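Long-range contacts in malonyl CoA-ACP transacylase (Xanthomonas oryzae pv. oryzae, PDB 3K89), which probably transfers the malonyl group from malonyl-CoA to holo-acyl carrier protein, yielding the malonyl-ACP used in fatty acid synthesis: residues 32-37 / 72-77; 64-69 / 115-120; 162-167 / 257-262; 172-177 / 204-209; 232-237 / 253-258. One frame throughout, in Å; residues are numbered along the deposited sequence.

Interaction 1. Residues 32-37 / 72-77; sequences RETFAE and GVAVWR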
# COMPACT_ATOMS: atom_id res chain seq x y z
N ARG A 32 -2.66 -2.10 -20.74
CA ARG A 32 -2.07 -0.84 -21.18
C ARG A 32 -3.11 0.28 -21.35
O ARG A 32 -2.79 1.46 -21.20
CB ARG A 32 -1.29 -1.05 -22.48
CG ARG A 32 0.07 -1.69 -22.23
CD ARG A 32 0.73 -2.11 -23.51
NE ARG A 32 1.30 -0.96 -24.21
CZ ARG A 32 2.07 -1.05 -25.29
NH1 ARG A 32 2.35 -2.24 -25.80
NH2 ARG A 32 2.55 0.04 -25.86
N GLU A 33 -4.35 -0.10 -21.65
CA GLU A 33 -5.44 0.88 -21.74
C GLU A 33 -5.69 1.52 -20.36
O GLU A 33 -5.88 2.74 -20.27
CB GLU A 33 -6.71 0.24 -22.29
CG GLU A 33 -6.60 -0.14 -23.74
CD GLU A 33 -7.76 -1.00 -24.22
OE1 GLU A 33 -8.66 -1.34 -23.41
OE2 GLU A 33 -7.75 -1.36 -25.43
N THR A 34 -5.68 0.69 -19.32
CA THR A 34 -5.83 1.17 -17.94
C THR A 34 -4.68 2.09 -17.55
O THR A 34 -4.91 3.14 -16.93
CB THR A 34 -5.97 -0.02 -16.98
OG1 THR A 34 -7.18 -0.69 -17.34
CG2 THR A 34 -6.07 0.43 -15.54
N PHE A 35 -3.45 1.71 -17.90
CA PHE A 35 -2.30 2.58 -17.62
C PHE A 35 -2.43 3.92 -18.34
O PHE A 35 -2.11 4.95 -17.76
CB PHE A 35 -0.98 1.91 -17.97
CG PHE A 35 -0.39 1.08 -16.86
CD1 PHE A 35 -0.87 -0.20 -16.62
CD2 PHE A 35 0.66 1.56 -16.10
CE1 PHE A 35 -0.33 -0.99 -15.59
CE2 PHE A 35 1.22 0.80 -15.06
CZ PHE A 35 0.73 -0.49 -14.81
N ALA A 36 -2.93 3.89 -19.57
CA ALA A 36 -3.08 5.12 -20.34
C ALA A 36 -4.08 6.06 -19.66
O ALA A 36 -3.84 7.26 -19.57
CB ALA A 36 -3.50 4.80 -21.77
N GLU A 37 -5.16 5.49 -19.15
CA GLU A 37 -6.19 6.25 -18.44
C GLU A 37 -5.62 6.87 -17.15
O GLU A 37 -5.81 8.05 -16.88
CB GLU A 37 -7.36 5.32 -18.13
CG GLU A 37 -8.56 5.95 -17.41
CD GLU A 37 -9.70 4.98 -17.20
OE1 GLU A 37 -9.79 3.99 -17.97
OE2 GLU A 37 -10.51 5.22 -16.26
N GLY A 72 -2.54 -1.94 -9.92
CA GLY A 72 -3.57 -2.66 -9.15
C GLY A 72 -4.93 -2.58 -9.82
O GLY A 72 -5.68 -3.57 -9.86
N VAL A 73 -5.29 -1.39 -10.30
CA VAL A 73 -6.54 -1.23 -11.00
C VAL A 73 -6.54 -2.04 -12.31
O VAL A 73 -7.59 -2.60 -12.67
CB VAL A 73 -6.90 0.27 -11.21
CG1 VAL A 73 -8.17 0.42 -12.04
CG2 VAL A 73 -7.09 0.95 -9.85
N ALA A 74 -5.40 -2.13 -13.01
CA ALA A 74 -5.35 -2.96 -14.23
C ALA A 74 -5.68 -4.43 -13.94
O ALA A 74 -6.49 -5.05 -14.65
CB ALA A 74 -4.00 -2.85 -14.93
N VAL A 75 -5.09 -4.98 -12.88
CA VAL A 75 -5.37 -6.38 -12.52
C VAL A 75 -6.84 -6.53 -12.04
O VAL A 75 -7.50 -7.52 -12.36
CB VAL A 75 -4.36 -6.92 -11.49
CG1 VAL A 75 -4.68 -8.42 -11.18
CG2 VAL A 75 -2.93 -6.77 -12.06
N TRP A 76 -7.34 -5.53 -11.31
CA TRP A 76 -8.73 -5.51 -10.85
C TRP A 76 -9.69 -5.61 -12.04
O TRP A 76 -10.62 -6.41 -12.03
CB TRP A 76 -9.00 -4.21 -10.07
CG TRP A 76 -10.47 -4.00 -9.75
CD1 TRP A 76 -11.33 -3.09 -10.33
CD2 TRP A 76 -11.23 -4.71 -8.78
NE1 TRP A 76 -12.57 -3.19 -9.75
CE2 TRP A 76 -12.55 -4.18 -8.81
CE3 TRP A 76 -10.94 -5.74 -7.88
CZ2 TRP A 76 -13.56 -4.65 -7.97
CZ3 TRP A 76 -11.95 -6.21 -7.05
CH2 TRP A 76 -13.25 -5.66 -7.10
N ARG A 77 -9.44 -4.79 -13.05
CA ARG A 77 -10.33 -4.75 -14.23
C ARG A 77 -10.27 -6.05 -15.01
O ARG A 77 -11.30 -6.52 -15.52
CB ARG A 77 -10.00 -3.54 -15.11
CG ARG A 77 -10.43 -2.23 -14.45
CD ARG A 77 -10.04 -1.05 -15.30
NE ARG A 77 -10.59 0.21 -14.78
CZ ARG A 77 -10.44 1.39 -15.40
NH1 ARG A 77 -9.74 1.47 -16.53
NH2 ARG A 77 -10.96 2.50 -14.87
O HOH W 1 -9.22 0.10 -19.08
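T34 settles on A74, where the two backbones come nearest. With chi1 at -64°, its methyl is swung anti to its own backbone N, and CG2 comes to 3.7 Å from A74 N. The same methyl meets the alanine methyl, T34 CG2 to A74 CB being 3.9 Å. From the next residue, the ring of F35 brings CE1 obliquely to A74 CB at 4.2 Å. Two helices meet here, 30-42 and 61-81, their local axes 8.9 Å apart and running in roughly opposed directions (137°); L109, at the start of helix 109-126, covers T34, E37, V73 and R77 together. Towards the partly exposed side, R77 extends its chain beside helix 30-42 and grips E37 end-on. NH1 of R77 donates to OE1 of E37 at 2.9 Å, and NH2 of R77 to OE2 of E37 at 3.1 Å, both bonds nearly straight. The carboxylate lies at the edge of the guanidinium, but the two planes are turned 44° apart, and both oxygens are met from above the carboxylate plane. T34 OG1, already bonded to Q30 of its own helix, also holds a water at 2.8 Å that R77 NH1 touches weakly.

Interaction 2. Residues 64-69 / 115-120; sequences TQPALL and LVRLRG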
# COMPACT_ATOMS: atom_id res chain seq x y z
N THR A 64 6.11 6.23 -8.18
CA THR A 64 5.76 4.85 -7.80
C THR A 64 4.28 4.74 -7.50
O THR A 64 3.65 3.74 -7.86
CB THR A 64 6.51 4.39 -6.54
OG1 THR A 64 7.85 4.89 -6.59
CG2 THR A 64 6.52 2.88 -6.44
N GLN A 65 3.75 5.74 -6.81
CA GLN A 65 2.36 5.68 -6.32
C GLN A 65 1.34 5.59 -7.46
O GLN A 65 0.58 4.65 -7.50
CB GLN A 65 2.06 6.83 -5.35
CG GLN A 65 2.76 6.63 -4.00
CD GLN A 65 2.32 7.65 -2.99
OE1 GLN A 65 1.12 7.95 -2.85
NE2 GLN A 65 3.29 8.18 -2.24
N PRO A 66 1.35 6.54 -8.42
CA PRO A 66 0.40 6.35 -9.54
C PRO A 66 0.68 5.11 -10.39
O PRO A 66 -0.24 4.50 -10.94
CB PRO A 66 0.56 7.64 -10.37
CG PRO A 66 1.95 8.18 -10.00
CD PRO A 66 2.11 7.80 -8.54
N ALA A 67 1.95 4.74 -10.52
CA ALA A 67 2.29 3.52 -11.25
C ALA A 67 1.70 2.26 -10.60
O ALA A 67 1.13 1.41 -11.30
CB ALA A 67 3.80 3.40 -11.39
N LEU A 68 1.81 2.15 -9.27
CA LEU A 68 1.24 1.03 -8.54
C LEU A 68 -0.27 1.08 -8.47
O LEU A 68 -0.92 0.03 -8.43
CB LEU A 68 1.80 0.98 -7.13
CG LEU A 68 3.22 0.43 -7.07
CD1 LEU A 68 3.70 0.55 -5.64
CD2 LEU A 68 3.26 -1.02 -7.55
N LEU A 69 -0.83 2.28 -8.41
CA LEU A 69 -2.28 2.42 -8.47
C LEU A 69 -2.83 1.93 -9.82
O LEU A 69 -3.80 1.16 -9.86
CB LEU A 69 -2.71 3.85 -8.17
CG LEU A 69 -4.23 3.99 -8.01
CD1 LEU A 69 -4.65 4.83 -6.80
CD2 LEU A 69 -4.83 4.52 -9.29
N LEU A 115 -4.44 12.10 -7.64
CA LEU A 115 -4.36 12.30 -6.21
C LEU A 115 -3.09 11.70 -5.61
O LEU A 115 -2.48 12.30 -4.74
CB LEU A 115 -5.61 11.73 -5.53
CG LEU A 115 -5.71 11.88 -4.01
CD1 LEU A 115 -5.65 13.35 -3.58
CD2 LEU A 115 -6.98 11.20 -3.49
N VAL A 116 -2.72 10.50 -6.04
CA VAL A 116 -1.54 9.86 -5.44
C VAL A 116 -0.23 10.40 -6.00
O VAL A 116 0.80 10.33 -5.31
CB VAL A 116 -1.61 8.32 -5.45
CG1 VAL A 116 -2.89 7.84 -4.73
CG2 VAL A 116 -1.52 7.76 -6.88
N ARG A 117 -0.24 10.94 -7.22
CA ARG A 117 0.92 11.73 -7.66
C ARG A 117 1.12 12.92 -6.70
O ARG A 117 2.24 13.16 -6.23
CB ARG A 117 0.75 12.22 -9.11
CG ARG A 117 1.88 13.17 -9.58
CD ARG A 117 2.85 12.49 -10.50
NE ARG A 117 4.05 13.30 -10.76
CZ ARG A 117 4.24 14.09 -11.82
NH1 ARG A 117 3.30 14.22 -12.75
NH2 ARG A 117 5.39 14.77 -11.94
N LEU A 118 0.03 13.61 -6.37
CA LEU A 118 0.08 14.72 -5.39
C LEU A 118 0.50 14.21 -4.02
O LEU A 118 1.36 14.81 -3.38
CB LEU A 118 -1.26 15.45 -5.28
CG LEU A 118 -1.72 16.26 -6.49
CD1 LEU A 118 -3.04 16.92 -6.17
CD2 LEU A 118 -0.67 17.31 -6.90
N ARG A 119 -0.07 13.08 -3.59
CA ARG A 119 0.30 12.50 -2.30
C ARG A 119 1.82 12.27 -2.20
O ARG A 119 2.46 12.70 -1.22
CB ARG A 119 -0.47 11.17 -2.06
CG ARG A 119 -0.20 10.48 -0.71
CD ARG A 119 -1.16 9.30 -0.58
NE ARG A 119 -0.98 8.50 0.65
CZ ARG A 119 -0.14 7.47 0.78
NH1 ARG A 119 0.66 7.13 -0.22
NH2 ARG A 119 -0.11 6.77 1.93
N GLY A 120 2.40 11.65 -3.21
CA GLY A 120 3.84 11.43 -3.28
C GLY A 120 4.62 12.74 -3.27
O GLY A 120 5.61 12.84 -2.57
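Q65 reaches across to V116, R119 and G120. Its CB rests on the far helix, 3.7 Å from the carbonyl O of V116 and close to V116 CB. Beyond CG the chain runs on extended (chi2 -172°), which carries the amide past V116 to the following turn. There CD comes to 3.3 Å from R119 NH1, and OE1 accepts a hydrogen bond from that same NH1 at 2.8 Å. The oxygen lies in the plane of the guanidinium, at its edge, yet the donor stands above the plane of the amide carbonyl, 61° out of it, and the two flat groups are steeply inclined to each other. On the other branch, NE2 of Q65 passes 3.5 Å from CA of G120, and it is bonded to T61 OG1 one turn back. Beside this polar arm, V116 points its CG2 at P66 N, 3.5 Å away; the proline nitrogen carries no hydrogen, and helix 61-81 kinks at that point. V116 CG1 meets L69 CD1 at 4.1 Å, completing a buried seam between two helices that run nearly antiparallel (150°). The second terminal nitrogen of R119, NH2, donates to Q252 OE1 and to OG of S94, the predicted nucleophile. Q65 thus belongs to the second shell of a malonyl transacylase active site, positioning an arginine whose place beside the serine is consistent with the carboxylate-binding arginine of this family.

Interaction 3. Residues 162-167 / 257-262; sequences NFNSPG and VQWTGC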
# COMPACT_ATOMS: atom_id res chain seq x y z
N ASN A 162 4.93 0.97 10.10
CA ASN A 162 4.05 -0.12 9.64
C ASN A 162 4.06 -1.25 10.66
O ASN A 162 5.15 -1.72 11.03
CB ASN A 162 4.54 -0.84 8.38
CG ASN A 162 4.61 0.02 7.10
OD1 ASN A 162 4.20 1.19 6.99
ND2 ASN A 162 5.14 -0.61 6.09
N PHE A 163 2.89 -1.73 11.06
CA PHE A 163 2.75 -3.04 11.71
C PHE A 163 2.39 -4.04 10.62
O PHE A 163 1.22 -4.14 10.25
CB PHE A 163 1.69 -2.98 12.82
CG PHE A 163 2.07 -2.07 13.96
CD1 PHE A 163 2.92 -2.52 14.97
CD2 PHE A 163 1.59 -0.75 14.00
CE1 PHE A 163 3.28 -1.67 16.03
CE2 PHE A 163 1.96 0.11 15.03
CZ PHE A 163 2.80 -0.35 16.06
N ASN A 164 3.40 -4.71 10.07
CA ASN A 164 3.21 -5.54 8.87
C ASN A 164 2.87 -7.00 9.10
O ASN A 164 2.10 -7.55 8.35
CB ASN A 164 4.39 -5.39 7.89
CG ASN A 164 4.35 -4.07 7.17
OD1 ASN A 164 3.28 -3.47 7.06
ND2 ASN A 164 5.51 -3.59 6.70
N SER A 165 3.45 -7.60 10.13
CA SER A 165 3.07 -8.94 10.56
C SER A 165 3.69 -9.13 11.93
O SER A 165 4.53 -8.33 12.33
CB SER A 165 3.58 -10.00 9.58
OG SER A 165 4.98 -10.18 9.67
N PRO A 166 3.29 -10.19 12.65
CA PRO A 166 4.11 -10.47 13.83
C PRO A 166 5.54 -10.69 13.34
O PRO A 166 5.75 -11.35 12.32
CB PRO A 166 3.47 -11.75 14.39
CG PRO A 166 2.05 -11.70 13.90
CD PRO A 166 2.14 -11.10 12.53
N GLY A 167 6.51 -10.06 14.00
CA GLY A 167 7.91 -10.16 13.55
C GLY A 167 8.30 -9.36 12.31
O GLY A 167 9.37 -9.59 11.73
N VAL A 257 0.58 2.27 9.66
CA VAL A 257 -0.27 1.35 8.90
C VAL A 257 -0.51 0.12 9.76
O VAL A 257 0.43 -0.58 10.13
CB VAL A 257 0.41 0.95 7.57
CG1 VAL A 257 -0.28 -0.23 6.88
CG2 VAL A 257 0.45 2.13 6.63
N GLN A 258 -1.77 -0.14 10.08
CA GLN A 258 -2.12 -1.30 10.90
C GLN A 258 -2.40 -2.49 9.98
O GLN A 258 -3.56 -2.91 9.81
CB GLN A 258 -3.36 -0.99 11.77
CG GLN A 258 -3.23 0.26 12.69
CD GLN A 258 -2.24 0.10 13.83
OE1 GLN A 258 -1.81 1.11 14.41
NE2 GLN A 258 -1.89 -1.13 14.17
N TRP A 259 -1.36 -2.98 9.30
CA TRP A 259 -1.60 -4.01 8.29
C TRP A 259 -2.04 -5.32 8.95
O TRP A 259 -3.02 -5.94 8.51
CB TRP A 259 -0.39 -4.22 7.34
CG TRP A 259 -0.77 -5.18 6.23
CD1 TRP A 259 -0.29 -6.47 6.02
CD2 TRP A 259 -1.80 -4.97 5.25
NE1 TRP A 259 -0.94 -7.03 4.95
CE2 TRP A 259 -1.86 -6.14 4.45
CE3 TRP A 259 -2.65 -3.89 4.95
CZ2 TRP A 259 -2.76 -6.27 3.38
CZ3 TRP A 259 -3.52 -4.01 3.87
CH2 TRP A 259 -3.58 -5.20 3.11
N THR A 260 -1.36 -5.71 10.02
CA THR A 260 -1.78 -6.89 10.79
C THR A 260 -3.25 -6.77 11.19
O THR A 260 -4.02 -7.70 10.97
CB THR A 260 -0.88 -7.10 12.00
OG1 THR A 260 0.44 -7.37 11.52
CG2 THR A 260 -1.34 -8.30 12.85
N GLY A 261 -3.62 -5.60 11.72
CA GLY A 261 -4.99 -5.32 12.13
C GLY A 261 -5.98 -5.44 10.99
O GLY A 261 -7.07 -6.00 11.16
N CYS A 262 -5.63 -4.91 9.82
CA CYS A 262 -6.53 -4.99 8.66
C CYS A 262 -6.78 -6.44 8.24
O CYS A 262 -7.90 -6.83 7.96
CB CYS A 262 -5.95 -4.20 7.47
SG CYS A 262 -6.08 -2.40 7.67
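The ring of F163 and the amide of Q258 run alongside one another in the same direction, their planes only 17° from parallel. The closest pair, F163 CD2 and Q258 NE2, is 3.5 Å apart, the nitrogen approaching the ring obliquely. The indole of W259 is met differently: the backbone O of N164 sits at its edge, in the ring plane, 3.5 Å from W259 CD1, while H93 meets the indole from outside the two segments. These groups flank a parallel pairing of strand 158-165 with the short strand 257-258, at the margin of the mixed sheet that forms the ferredoxin-like small subdomain of malonyl transacylases. F163 N donates to V257 O at 2.9 Å. One residue further on, Q258 takes an inverse gamma turn and helix 259-268 begins, so the next bond comes from a helix: T260 N gives its hydrogen to F163 O at 3.0 Å. A strand carbonyl therefore takes up an N-H of the first helical turn, which has no acceptor within its own helix. N162 and V257 extend together from the opposite face to F163 and Q258, and V257 packs there against H93 and the predicted catalytic H203. Further along, N164 and S165 form a classic bulge opposite Q168, and T260 leans toward it with its hydroxyl, OG1 standing 3.2 Å from S165 CA.

Interaction 4. Residues 172-177 / 204-209; sequences GGDAAA and TPLMRD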
# COMPACT_ATOMS: atom_id res chain seq x y z
N GLY A 172 10.24 4.49 11.24
CA GLY A 172 10.58 5.61 10.39
C GLY A 172 10.65 6.92 11.12
O GLY A 172 10.18 7.04 12.25
N GLY A 173 11.21 7.92 10.45
CA GLY A 173 11.27 9.26 11.01
C GLY A 173 12.53 9.97 10.54
O GLY A 173 13.00 9.73 9.42
N ASP A 174 13.06 10.83 11.40
CA ASP A 174 14.36 11.46 11.13
C ASP A 174 15.45 10.40 10.97
O ASP A 174 15.52 9.44 11.74
CB ASP A 174 14.72 12.44 12.26
CG ASP A 174 13.80 13.65 12.28
OD1 ASP A 174 13.88 14.51 11.36
OD2 ASP A 174 13.00 13.76 13.23
N ALA A 175 16.30 10.58 9.96
CA ALA A 175 17.34 9.61 9.67
C ALA A 175 18.21 9.30 10.90
O ALA A 175 18.47 8.14 11.19
CB ALA A 175 18.23 10.10 8.51
N ALA A 176 18.64 10.35 11.61
CA ALA A 176 19.55 10.17 12.76
C ALA A 176 18.86 9.37 13.85
O ALA A 176 19.49 8.54 14.49
CB ALA A 176 19.99 11.51 13.30
N ALA A 177 17.56 9.58 14.02
CA ALA A 177 16.80 8.88 15.05
C ALA A 177 16.55 7.41 14.70
O ALA A 177 16.59 6.55 15.58
CB ALA A 177 15.49 9.61 15.34
N THR A 204 4.71 8.61 9.72
CA THR A 204 5.35 9.19 10.91
C THR A 204 4.89 10.65 11.06
O THR A 204 4.38 11.25 10.12
CB THR A 204 6.89 9.23 10.76
OG1 THR A 204 7.25 10.29 9.86
CG2 THR A 204 7.43 7.91 10.25
N PRO A 205 5.10 11.23 12.26
CA PRO A 205 4.76 12.64 12.46
C PRO A 205 5.36 13.64 11.45
O PRO A 205 4.84 14.75 11.32
CB PRO A 205 5.32 12.92 13.87
CG PRO A 205 5.12 11.61 14.58
CD PRO A 205 5.39 10.54 13.53
N LEU A 206 6.43 13.26 10.75
CA LEU A 206 7.03 14.18 9.77
C LEU A 206 6.09 14.44 8.59
O LEU A 206 6.30 15.37 7.81
CB LEU A 206 8.40 13.68 9.28
CG LEU A 206 9.52 13.52 10.33
CD1 LEU A 206 10.80 13.08 9.66
CD2 LEU A 206 9.73 14.76 11.19
N MET A 207 5.04 13.62 8.47
CA MET A 207 4.07 13.78 7.40
C MET A 207 2.85 14.59 7.82
O MET A 207 1.88 14.67 7.06
CB MET A 207 3.57 12.39 6.97
CG MET A 207 4.61 11.47 6.35
SD MET A 207 5.25 12.07 4.76
CE MET A 207 6.85 12.72 5.26
N ARG A 208 2.86 15.18 9.01
CA ARG A 208 1.63 15.83 9.51
C ARG A 208 1.13 16.96 8.61
O ARG A 208 -0.07 17.04 8.33
CB ARG A 208 1.79 16.28 10.97
CG ARG A 208 0.53 16.88 11.59
CD ARG A 208 -0.56 15.83 11.74
NE ARG A 208 -1.83 16.44 12.15
CZ ARG A 208 -2.71 16.98 11.32
NH1 ARG A 208 -2.50 16.99 10.01
NH2 ARG A 208 -3.83 17.50 11.80
N ASP A 209 2.04 17.82 8.16
CA ASP A 209 1.67 18.94 7.30
C ASP A 209 1.30 18.48 5.89
O ASP A 209 0.34 19.01 5.29
CB ASP A 209 2.77 19.99 7.27
CG ASP A 209 2.92 20.72 8.59
OD1 ASP A 209 1.89 20.92 9.28
OD2 ASP A 209 4.06 21.10 8.94
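A chi1 of 76° tucks the hydroxyl of T204 between its own backbone N and carbonyl carbon and turns the methyl toward G172. CG2 of T204 then lies against the bare glycine backbone, 3.5 Å from the carbonyl carbon of G172 and 3.8 Å from G173 N. The hydroxyl faces back into its own segment: it accepts from L206 N at 3.2 Å, forming an ST turn, and is also bonded to P201 O. L206, whose N-H closes that turn, extends its side chain (chi2 -178°) across D174 at about a right angle. Its CD1 reaches the G173-D174 peptide, 3.6 Å from D174 N and 3.7 Å from G173 C, and CD2 passes 4.0 Å from D174 OD2. The leucine methyls pack by van der Waals contact against the carboxylate, whose OD2 takes a hydrogen bond from V157 N. G173 carries backbone angles suited to glycine (phi 148°) and makes the corner. The contact is met where strand 168-172 turns into helix 175-187, with the 3-10 turn 205-207 laid against that corner as the chain passes from H203 into helix 208-219; M207 there reaches on to helices 109-126 and 242-254.

Interaction 5. Residues 232-237 / 253-258; sequences QNVDAR and LYLPVQ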
# COMPACT_ATOMS: atom_id res chain seq x y z
N GLN A 232 -9.72 0.28 6.26
CA GLN A 232 -8.68 1.32 6.15
C GLN A 232 -7.56 1.13 7.17
O GLN A 232 -7.78 0.60 8.26
CB GLN A 232 -9.32 2.69 6.21
CG GLN A 232 -10.11 2.98 4.93
CD GLN A 232 -10.57 4.41 4.80
OE1 GLN A 232 -9.81 5.31 4.37
NE2 GLN A 232 -11.84 4.64 5.11
N ASN A 233 -6.35 1.52 6.79
CA ASN A 233 -5.13 1.25 7.55
C ASN A 233 -5.03 1.91 8.91
O ASN A 233 -4.35 1.39 9.80
CB ASN A 233 -3.88 1.76 6.78
CG ASN A 233 -3.56 0.99 5.47
OD1 ASN A 233 -2.78 1.50 4.67
ND2 ASN A 233 -4.10 -0.21 5.27
N VAL A 234 -5.61 3.10 9.06
CA VAL A 234 -5.32 3.87 10.28
C VAL A 234 -5.87 3.13 11.51
O VAL A 234 -5.26 3.18 12.58
CB VAL A 234 -5.83 5.33 10.19
CG1 VAL A 234 -7.38 5.40 10.12
CG2 VAL A 234 -5.30 6.16 11.37
N ASP A 235 -6.99 2.45 11.34
CA ASP A 235 -7.64 1.80 12.48
C ASP A 235 -8.27 0.44 12.17
O ASP A 235 -9.02 -0.11 12.99
CB ASP A 235 -8.69 2.75 13.07
CG ASP A 235 -9.79 3.12 12.08
OD1 ASP A 235 -10.76 3.78 12.52
OD2 ASP A 235 -9.71 2.73 10.90
N ALA A 236 -7.96 -0.09 10.98
CA ALA A 236 -8.43 -1.41 10.58
C ALA A 236 -9.95 -1.50 10.63
O ALA A 236 -10.52 -2.53 11.03
CB ALA A 236 -7.77 -2.50 11.45
N ARG A 237 -10.60 -0.41 10.21
CA ARG A 237 -12.05 -0.33 10.14
C ARG A 237 -12.52 0.21 8.80
O ARG A 237 -11.80 0.96 8.11
CB ARG A 237 -12.60 0.62 11.23
CG ARG A 237 -12.38 0.21 12.66
CD ARG A 237 -13.17 1.20 13.57
NE ARG A 237 -12.93 0.97 15.00
CZ ARG A 237 -12.21 1.77 15.79
NH1 ARG A 237 -12.06 1.47 17.07
NH2 ARG A 237 -11.63 2.87 15.30
N LEU A 253 -1.75 9.13 6.75
CA LEU A 253 -0.43 9.55 6.26
C LEU A 253 0.61 9.70 7.35
O LEU A 253 1.82 9.48 7.11
CB LEU A 253 -0.57 10.87 5.48
CG LEU A 253 0.55 11.11 4.47
CD1 LEU A 253 0.40 10.20 3.26
CD2 LEU A 253 0.59 12.55 4.02
N TYR A 254 0.17 10.06 8.55
CA TYR A 254 1.11 10.36 9.65
C TYR A 254 1.01 9.38 10.81
O TYR A 254 1.75 9.50 11.79
CB TYR A 254 0.97 11.81 10.15
CG TYR A 254 -0.39 12.19 10.71
CD1 TYR A 254 -1.34 12.77 9.89
CD2 TYR A 254 -0.70 12.00 12.06
CE1 TYR A 254 -2.59 13.16 10.38
CE2 TYR A 254 -1.95 12.37 12.57
CZ TYR A 254 -2.88 12.96 11.72
OH TYR A 254 -4.13 13.34 12.20
N LEU A 255 0.12 8.40 10.68
CA LEU A 255 -0.04 7.35 11.69
C LEU A 255 0.34 5.98 11.12
O LEU A 255 0.37 5.79 9.91
CB LEU A 255 -1.47 7.36 12.23
CG LEU A 255 -1.83 8.60 13.06
CD1 LEU A 255 -3.30 8.62 13.41
CD2 LEU A 255 -0.96 8.70 14.32
N PRO A 256 0.67 5.01 11.99
CA PRO A 256 1.13 3.71 11.51
C PRO A 256 0.11 2.94 10.70
O PRO A 256 -1.09 2.97 11.01
CB PRO A 256 1.51 2.93 12.79
CG PRO A 256 1.20 3.78 13.92
CD PRO A 256 0.79 5.16 13.46
N VAL A 257 0.58 2.27 9.66
CA VAL A 257 -0.27 1.35 8.90
C VAL A 257 -0.51 0.12 9.76
O VAL A 257 0.43 -0.58 10.13
CB VAL A 257 0.41 0.95 7.57
CG1 VAL A 257 -0.28 -0.23 6.88
CG2 VAL A 257 0.45 2.13 6.63
N GLN A 258 -1.77 -0.14 10.08
CA GLN A 258 -2.12 -1.30 10.90
C GLN A 258 -2.40 -2.49 9.98
O GLN A 258 -3.56 -2.91 9.81
CB GLN A 258 -3.36 -0.99 11.77
CG GLN A 258 -3.23 0.26 12.69
CD GLN A 258 -2.24 0.10 13.83
OE1 GLN A 258 -1.81 1.11 14.41
NE2 GLN A 258 -1.89 -1.13 14.17
O HOH W 2 -2.59 3.73 13.17
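A tight bend beside the probable nucleophile elbow, GxSxG around S94, is where N233 and V234 pack against the chain that follows helix 242-254. N233 spends its amide on the elbow itself: OD1 accepts from S94 N and ND2 donates to G92 O, a pair of bonds that fixes which way the amide is turned. Its flank is left to V257, whose CG1 lies 3.8 Å from N233 CG, the two side chains running alongside each other. The backbone of the bend binds too. Q258 N donates to N233 O at 3.0 Å (N-H...O 155°), and CG of Q258 comes within 3.3 Å of that same oxygen. V234, with chi1 near +66°, sends CG2 anti to its backbone N and across to L255, 3.8 Å from CD1. A water sits between the two chains, 2.8 Å from V234 O and 2.7 Å from P256 O, within hydrogen-bonding distance of both. L255 O, for its part, receives a weak hydrogen bond from ND1 of the predicted catalytic H203, so both sides of the contact touch predicted active-site residues. The bend links the short antiparallel strands 231-232 and 237-238, closed by a G1 bulge at A236 and R237; it faces helix 242-254 through Q252 and meets strand 257-258, which lies beside strand 158-165.

Interactions 1 and 2 both use helix 61-81 and join where F35 touches A67. Each buries helix against helix, but the first ends in a partly exposed salt bridge, whereas the second joins Q65 to R119 beside the predicted active site. Interactions 3 and 5 share V257 and Q258 and are only partly buried; backbone hydrogen bonds carry both, one between strands and into a helix start, the other between bend and strand. Interaction 4 is buried by apolar contact at a corner far from the chain's centre. Interaction 5 touches both 2 and 4, its L253 meeting R119 and M207, its Y254 meeting T204. Interactions 2, 3 and 5 border the predicted serine and histidine, with interaction 1 remote.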